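Local coordinates for protein putative thioesterase (Novosphingobium aromaticivorans, PDB 3CJY) that is a putative thioesterase, probably hydrolysing acyl-CoA thioesters with its paired hotdog-type domains, and binds calcium, at residues A[163-169]-A[219-225]. Residues are numbered along the deposited sequence; the frame is centred on the assembly and turned at random.
Sequences RTRLWLR and WCLCDMI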
ATOM      1  N   ARG A 163       8.877  11.383  11.673  1.00 13.04           N
ATOM      2  CA  ARG A 163       9.539  11.476  10.380  1.00 12.93           C
ATOM      3  C   ARG A 163      11.037  11.219  10.393  1.00 12.06           C
ATOM      4  O   ARG A 163      11.751  11.542  11.351  1.00 13.68           O
ATOM      5  CB  ARG A 163       9.244  12.816   9.698  1.00 11.25           C
ATOM      6  CG  ARG A 163       7.764  13.149   9.486  1.00 12.74           C
ATOM      7  CD  ARG A 163       7.583  14.410   8.729  1.00 15.96           C
ATOM      8  NE  ARG A 163       6.168  14.712   8.495  1.00 19.93           N
ATOM      9  CZ  ARG A 163       5.460  14.314   7.437  1.00 21.64           C
ATOM     10  NH1 ARG A 163       5.980  13.565   6.501  1.00 21.45           N
ATOM     11  NH2 ARG A 163       4.173  14.652   7.328  1.00 23.54           N
ATOM     12  N   THR A 164      11.476  10.664   9.276  1.00 12.72           N
ATOM     13  CA  THR A 164      12.903  10.427   8.969  1.00 13.34           C
ATOM     14  C   THR A 164      13.098  10.755   7.492  1.00 13.39           C
ATOM     15  O   THR A 164      12.380  10.232   6.621  1.00 13.07           O
ATOM     16  CB  THR A 164      13.347   9.011   9.303  1.00 14.16           C
ATOM     17  OG1 THR A 164      13.281   8.808  10.728  1.00 14.00           O
ATOM     18  CG2 THR A 164      14.770   8.734   8.786  1.00 14.79           C
ATOM     19  N   ARG A 165      14.022  11.676   7.233  1.00 12.64           N
ATOM     20  CA  ARG A 165      14.369  12.092   5.863  1.00 12.23           C
ATOM     21  C   ARG A 165      15.850  11.885   5.606  1.00 11.79           C
ATOM     22  O   ARG A 165      16.701  12.433   6.291  1.00 12.47           O
ATOM     23  CB  ARG A 165      13.966  13.527   5.611  1.00 12.89           C
ATOM     24  CG  ARG A 165      12.500  13.762   5.724  1.00 14.46           C
ATOM     25  CD  ARG A 165      12.085  15.206   5.754  1.00 16.34           C
ATOM     26  NE  ARG A 165      10.665  15.298   5.476  1.00 16.15           N
ATOM     27  CZ  ARG A 165       9.862  16.223   5.954  1.00 17.30           C
ATOM     28  NH1 ARG A 165      10.338  17.123   6.793  1.00 19.44           N
ATOM     29  NH2 ARG A 165       8.586  16.218   5.612  1.00 19.31           N
ATOM     30  N   LEU A 166      16.130  10.970   4.685  1.00 12.36           N
ATOM     31  CA  LEU A 166      17.494  10.599   4.315  1.00 12.61           C
ATOM     32  C   LEU A 166      17.753  10.825   2.820  1.00 12.92           C
ATOM     33  O   LEU A 166      16.879  10.566   1.988  1.00 13.96           O
ATOM     34  CB  LEU A 166      17.683   9.092   4.606  1.00 13.60           C
ATOM     35  CG  LEU A 166      17.416   8.633   6.022  1.00 13.92           C
ATOM     36  CD1 LEU A 166      17.582   7.084   6.032  1.00 12.73           C
ATOM     37  CD2 LEU A 166      18.385   9.235   6.955  1.00 14.42           C
ATOM     38  N   TRP A 167      18.958  11.280   2.496  1.00 11.63           N
ATOM     39  CA  TRP A 167      19.442  11.261   1.133  1.00 11.70           C
ATOM     40  C   TRP A 167      20.143   9.905   0.956  1.00 11.99           C
ATOM     41  O   TRP A 167      21.033   9.518   1.736  1.00 11.75           O
ATOM     42  CB  TRP A 167      20.425  12.397   0.823  1.00 12.61           C
ATOM     43  CG  TRP A 167      19.826  13.735   0.637  1.00 11.63           C
ATOM     44  CD1 TRP A 167      19.937  14.795   1.478  1.00 12.20           C
ATOM     45  CD2 TRP A 167      19.029  14.171  -0.460  1.00 11.11           C
ATOM     46  NE1 TRP A 167      19.288  15.876   0.961  1.00 13.48           N
ATOM     47  CE2 TRP A 167      18.682  15.520  -0.210  1.00  8.61           C
ATOM     48  CE3 TRP A 167      18.560  13.575  -1.609  1.00 12.46           C
ATOM     49  CZ2 TRP A 167      17.923  16.279  -1.122  1.00 12.90           C
ATOM     50  CZ3 TRP A 167      17.797  14.323  -2.500  1.00 14.24           C
ATOM     51  CH2 TRP A 167      17.495  15.648  -2.256  1.00 11.20           C
ATOM     52  N   LEU A 168      19.762   9.199  -0.094  1.00 12.24           N
ATOM     53  CA  LEU A 168      20.320   7.885  -0.412  1.00 12.54           C
ATOM     54  C   LEU A 168      20.893   7.850  -1.811  1.00 12.71           C
ATOM     55  O   LEU A 168      20.330   8.391  -2.727  1.00 11.34           O
ATOM     56  CB  LEU A 168      19.245   6.787  -0.338  1.00 12.87           C
ATOM     57  CG  LEU A 168      18.495   6.673   0.983  1.00 13.68           C
ATOM     58  CD1 LEU A 168      17.362   5.617   0.798  1.00 14.97           C
ATOM     59  CD2 LEU A 168      19.416   6.356   2.152  1.00 14.28           C
ATOM     60  N   ARG A 169      22.041   7.212  -1.952  1.00 14.22           N
ATOM     61  CA  ARG A 169      22.652   7.093  -3.261  1.00 14.51           C
ATOM     62  C   ARG A 169      23.378   5.765  -3.363  1.00 14.93           C
ATOM     63  O   ARG A 169      24.215   5.434  -2.484  1.00 15.64           O
ATOM     64  CB  ARG A 169      23.633   8.232  -3.518  1.00 15.16           C
ATOM     65  CG  ARG A 169      24.192   8.130  -4.949  1.00 18.30           C
ATOM     66  CD  ARG A 169      25.080   9.278  -5.313  1.00 21.75           C
ATOM     67  NE  ARG A 169      26.268   9.439  -4.478  1.00 23.92           N
ATOM     68  CZ  ARG A 169      27.099  10.480  -4.623  1.00 27.87           C
ATOM     69  NH1 ARG A 169      26.857  11.384  -5.563  1.00 29.98           N
ATOM     70  NH2 ARG A 169      28.169  10.637  -3.842  1.00 28.76           N
ATOM     71  N   TRP A 219      21.124  11.048  -6.358  1.00 13.02           N
ATOM     72  CA  TRP A 219      20.557  11.097  -5.024  1.00 13.40           C
ATOM     73  C   TRP A 219      19.049  10.962  -5.047  1.00 13.05           C
ATOM     74  O   TRP A 219      18.365  11.459  -5.943  1.00 13.80           O
ATOM     75  CB  TRP A 219      20.899  12.405  -4.335  1.00 12.84           C
ATOM     76  CG  TRP A 219      22.330  12.537  -3.981  1.00 14.76           C
ATOM     77  CD1 TRP A 219      23.275  13.258  -4.623  1.00 16.75           C
ATOM     78  CD2 TRP A 219      22.982  11.905  -2.873  1.00 14.93           C
ATOM     79  NE1 TRP A 219      24.509  13.118  -3.985  1.00 16.12           N
ATOM     80  CE2 TRP A 219      24.342  12.282  -2.912  1.00 16.35           C
ATOM     81  CE3 TRP A 219      22.547  11.044  -1.849  1.00 14.15           C
ATOM     82  CZ2 TRP A 219      25.257  11.867  -1.939  1.00 15.67           C
ATOM     83  CZ3 TRP A 219      23.453  10.595  -0.924  1.00 14.80           C
ATOM     84  CH2 TRP A 219      24.799  11.011  -0.964  1.00 16.81           C
ATOM     85  N   CYS A 220      18.570  10.248  -4.049  1.00 12.77           N
ATOM     86  CA  CYS A 220      17.134  10.068  -3.849  1.00 12.70           C
ATOM     87  C   CYS A 220      16.783  10.556  -2.434  1.00 12.30           C
ATOM     88  O   CYS A 220      17.465  10.169  -1.462  1.00 11.79           O
ATOM     89  CB  CYS A 220      16.799   8.601  -4.037  1.00 13.73           C
ATOM     90  SG  CYS A 220      15.064   8.197  -3.635  1.00 16.86           S
ATOM     91  N   LEU A 221      15.796  11.447  -2.321  1.00 11.91           N
ATOM     92  CA  LEU A 221      15.294  11.842  -1.010  1.00 11.94           C
ATOM     93  C   LEU A 221      14.279  10.767  -0.600  1.00 13.47           C
ATOM     94  O   LEU A 221      13.220  10.617  -1.228  1.00 13.15           O
ATOM     95  CB  LEU A 221      14.640  13.210  -1.034  1.00 13.07           C
ATOM     96  CG  LEU A 221      14.175  13.654   0.341  1.00 12.53           C
ATOM     97  CD1 LEU A 221      15.315  13.717   1.369  1.00 11.11           C
ATOM     98  CD2 LEU A 221      13.447  14.990   0.204  1.00 15.69           C
ATOM     99  N   CYS A 222      14.619  10.093   0.504  1.00 12.52           N
ATOM    100  CA  CYS A 222      13.836   9.007   1.106  1.00 13.52           C
ATOM    101  C   CYS A 222      13.116   9.668   2.295  1.00 13.14           C
ATOM    102  O   CYS A 222      13.668   9.888   3.374  1.00 14.28           O
ATOM    103  CB  CYS A 222      14.745   7.851   1.511  1.00 13.34           C
ATOM    104  SG  CYS A 222      13.885   6.543   2.388  1.00 15.71           S
ATOM    105  N   ASP A 223      11.861  10.013   2.034  1.00 13.60           N
ATOM    106  CA  ASP A 223      11.045  10.843   2.923  1.00 13.45           C
ATOM    107  C   ASP A 223       9.951  10.020   3.592  1.00 14.40           C
ATOM    108  O   ASP A 223       8.927   9.750   2.986  1.00 13.31           O
ATOM    109  CB  ASP A 223      10.473  11.931   1.966  1.00 13.90           C
ATOM    110  CG  ASP A 223       9.633  12.988   2.642  1.00 16.26           C
ATOM    111  OD1 ASP A 223       9.645  13.087   3.871  1.00 13.42           O
ATOM    112  OD2 ASP A 223       8.959  13.728   1.877  1.00 16.86           O
HETATM  113  N   MSE A 224      10.204   9.664   4.850  1.00 12.85           N
HETATM  114  CA  MSE A 224       9.446   8.695   5.632  1.00 12.41           C
HETATM  115  C   MSE A 224       8.726   9.206   6.831  1.00 12.30           C
HETATM  116  O   MSE A 224       9.146  10.160   7.510  1.00 11.27           O
HETATM  117  CB  MSE A 224      10.422   7.585   6.128  1.00 11.84           C
HETATM  118  CG  MSE A 224      11.154   6.862   5.023  1.00 12.87           C
HETATM  119 SE   MSE A 224      12.392   5.504   5.495  0.75 10.64          SE
HETATM  120  CE  MSE A 224      13.779   6.678   6.115  1.00 14.05           C
ATOM    121  N   ILE A 225       7.601   8.556   7.107  1.00 12.38           N
ATOM    122  CA  ILE A 225       6.866   8.817   8.332  1.00 12.81           C
ATOM    123  C   ILE A 225       6.377   7.500   8.928  1.00 12.44           C
ATOM    124  O   ILE A 225       5.947   6.582   8.204  1.00 12.02           O
ATOM    125  CB  ILE A 225       5.657   9.825   8.106  1.00 12.74           C
ATOM    126  CG1 ILE A 225       5.014  10.214   9.426  1.00 14.62           C
ATOM    127  CG2 ILE A 225       4.629   9.185   7.152  1.00 12.01           C
ATOM    128  CD1 ILE A 225       4.086  11.433   9.354  1.00 14.10           C
TER
HETATM  129  O   HOH W   1       8.706  12.535   6.236  1.00 15.06           O
HETATM  130  O   HOH W   2       7.377  15.346   3.047  1.00 16.08           O
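Trp219 lays one face of its indole against Arg169, whose CB stands 3.6 Å from the centroid of the six-membered ring in a CH-pi contact. A bend at chi3 (60°) turns the arginine chain along the indole, setting its guanidinium over CZ2 with 25° between the planes, while NH2 makes a salt bridge to Glu150 on strand 149-153. Trp167 CB touches Trp219 CE3 at 3.7 Å; an alanine in place of Trp219 would probably leave the Arg169 guanidinium without its flat support and open a gap beside Trp167. Cys220 and Cys222 each exchange two backbone hydrogen bonds, with Leu168 and Leu166. Leu221 packs against one face of the Trp167 indole, its CB 3.7 Å from CZ3, while Trp167 NE1 bonds to the carbonyl of Pro125. Cys222 receives Leu168 CD1 against its CB at 3.5 Å. Asp223 lies alongside Arg165: NE donates an almost straight salt-bridge hydrogen bond to OD1 (2.9 Å, 172°); the donor stands above the carboxylate plane, although OD1 lies close to the guanidinium plane. One water links OD1 to Arg163 NH1 and Met224 O, another links OD2 to Arg165 NH2, and Trp241 NE1 also bonds OD2, so the buried carboxylate is well satisfied. Selenomethionine Met224 turns its methyl CE onto Thr164 CG2 (3.5 Å) and Leu166 CD1. Ile225 closes the pairing with CD1 centred over the Arg163 guanidinium, 3.7 Å from CZ. This antiparallel ladder, with helix 188-196 packed on its Thr164-Met224 face, is characteristic of the curved sheet of a hotdog fold, here in the C-terminal acyl-CoA thioesterase domain.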